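Local coordinates for protein putative non-ribosomal peptide synthetase (PDB 6M7L) that is a putative non-ribosomal peptide synthetase whose condensation domain probably joins amino-acyl building blocks by forming peptide bonds, at residues 104-107 against 108-111. Sequence-based numbering, arbitrary orientation.
Sequences PATE and DELP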
ATOM      1  N   PRO A 104      16.431  15.030 -22.770  1.00 58.62           N
ATOM      2  CA  PRO A 104      15.221  15.708 -23.253  1.00 55.27           C
ATOM      3  C   PRO A 104      14.583  14.951 -24.407  1.00 56.12           C
ATOM      4  O   PRO A 104      15.264  14.491 -25.326  1.00 64.42           O
ATOM      5  CB  PRO A 104      15.738  17.081 -23.696  1.00 53.55           C
ATOM      6  CG  PRO A 104      16.967  17.296 -22.875  1.00 61.24           C
ATOM      7  CD  PRO A 104      17.591  15.937 -22.716  1.00 59.58           C
ATOM      8  N   ALA A 105      13.259  14.818 -24.349  1.00 59.88           N
ATOM      9  CA  ALA A 105      12.545  13.986 -25.304  1.00 59.79           C
ATOM     10  C   ALA A 105      11.141  14.529 -25.516  1.00 61.32           C
ATOM     11  O   ALA A 105      10.678  15.424 -24.803  1.00 63.53           O
ATOM     12  CB  ALA A 105      12.483  12.530 -24.832  1.00 56.71           C
ATOM     13  N   THR A 106      10.474  13.976 -26.524  1.00 50.45           N
ATOM     14  CA  THR A 106       9.047  14.151 -26.733  1.00 57.77           C
ATOM     15  C   THR A 106       8.345  12.827 -26.468  1.00 64.70           C
ATOM     16  O   THR A 106       8.929  11.754 -26.655  1.00 61.90           O
ATOM     17  CB  THR A 106       8.739  14.626 -28.158  1.00 56.72           C
ATOM     18  OG1 THR A 106       9.368  13.752 -29.104  1.00 62.48           O
ATOM     19  CG2 THR A 106       9.239  16.045 -28.368  1.00 55.69           C
ATOM     20  N   GLU A 107       7.089  12.915 -26.012  1.00 61.44           N
ATOM     21  CA  GLU A 107       6.277  11.729 -25.747  1.00 61.96           C
ATOM     22  C   GLU A 107       6.405  10.714 -26.875  1.00 60.02           C
ATOM     23  O   GLU A 107       6.563   9.511 -26.641  1.00 60.76           O
ATOM     24  CB  GLU A 107       4.815  12.143 -25.562  1.00 61.49           C
ATOM     25  CG  GLU A 107       3.926  11.051 -25.011  1.00 57.02           C
ATOM     26  CD  GLU A 107       4.392  10.580 -23.655  1.00 60.73           C
ATOM     27  OE1 GLU A 107       4.354   9.358 -23.396  1.00 63.22           O
ATOM     28  OE2 GLU A 107       4.807  11.438 -22.846  1.00 54.83           O
ATOM     29  N   ASP A 108       6.314  11.211 -28.108  1.00 62.07           N
ATOM     30  CA  ASP A 108       6.683  10.539 -29.348  1.00 60.60           C
ATOM     31  C   ASP A 108       7.706   9.423 -29.158  1.00 65.06           C
ATOM     32  O   ASP A 108       7.446   8.268 -29.510  1.00 63.08           O
ATOM     33  CB  ASP A 108       7.236  11.592 -30.315  1.00 61.11           C
ATOM     34  CG  ASP A 108       7.173  11.161 -31.756  1.00 71.29           C
ATOM     35  OD1 ASP A 108       6.538  10.125 -32.042  1.00 85.98           O
ATOM     36  OD2 ASP A 108       7.762  11.864 -32.606  1.00 82.97           O
ATOM     37  N   GLU A 109       8.863   9.756 -28.588  1.00 62.70           N
ATOM     38  CA  GLU A 109      10.011   8.858 -28.556  1.00 57.55           C
ATOM     39  C   GLU A 109      10.257   8.238 -27.186  1.00 60.76           C
ATOM     40  O   GLU A 109      11.293   7.594 -26.987  1.00 68.37           O
ATOM     41  CB  GLU A 109      11.263   9.601 -29.029  1.00 57.75           C
ATOM     42  CG  GLU A 109      11.594  10.844 -28.220  1.00 57.79           C
ATOM     43  CD  GLU A 109      12.289  11.908 -29.048  1.00 57.36           C
ATOM     44  OE1 GLU A 109      12.673  12.954 -28.481  1.00 57.80           O
ATOM     45  OE2 GLU A 109      12.445  11.701 -30.270  1.00 64.24           O
ATOM     46  N   LEU A 110       9.337   8.406 -26.242  1.00 61.99           N
ATOM     47  CA  LEU A 110       9.498   7.821 -24.914  1.00 56.71           C
ATOM     48  C   LEU A 110       9.435   6.293 -24.925  1.00 55.56           C
ATOM     49  O   LEU A 110      10.214   5.657 -24.203  1.00 59.30           O
ATOM     50  CB  LEU A 110       8.456   8.383 -23.944  1.00 57.32           C
ATOM     51  CG  LEU A 110       8.920   9.606 -23.154  1.00 62.72           C
ATOM     52  CD1 LEU A 110       7.889   9.991 -22.108  1.00 62.21           C
ATOM     53  CD2 LEU A 110      10.272   9.340 -22.508  1.00 56.81           C
ATOM     54  N   PRO A 111       8.528   5.658 -25.687  1.00 51.29           N
ATOM     55  CA  PRO A 111       8.550   4.184 -25.743  1.00 46.08           C
ATOM     56  C   PRO A 111       9.907   3.603 -26.103  1.00 54.78           C
ATOM     57  O   PRO A 111      10.382   2.679 -25.430  1.00 61.52           O
ATOM     58  CB  PRO A 111       7.490   3.872 -26.805  1.00 49.14           C
ATOM     59  CG  PRO A 111       6.520   4.969 -26.675  1.00 47.58           C
ATOM     60  CD  PRO A 111       7.332   6.197 -26.365  1.00 50.05           C
TER
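E109 reaches back over the start of its own turn to grip the backbone of T106. Its side chain turns at chi1 (58°) and then runs straight out, which carries the carboxylate alongside the extended residues A105 and T106. OE1 of E109 accepts the N-H of T106 at 3.1 Å, approached from above the carboxylate plane, and the same oxygen lies 3.7 Å from A105 CB. The threonine hydroxyl lies next to the glutamate carboxyl carbon, T106 OG1 to E109 CD being 3.5 Å. It also flanks the D108 methylene, with T106 OG1 3.3 Å from D108 CB and the two side chains running out together. In return for the bond to its carboxylate, E109, at the N-cap position of the helix, donates its own N to T106 O at 2.8 Å, so two bonds join the pair. L110 N then bonds E107 O at 3.0 Å, and successive turn bonds lead into the helix.

On another side of the turn E107 and L110 cross obliquely. The bend at chi2 (60°) brings the glutamate carboxylate against the leucine methyl, E107 OE2 to L110 CD1 being 3.5 Å, while OE2 also forms a salt bridge with R51 of strand 45-53. Both side chains touch L137, just past strand 130-136, and A105 shares backbone bonding with P136, so the turn linking edge strand 100-102 to helix 110-119 is held against the end of the five-stranded sheet.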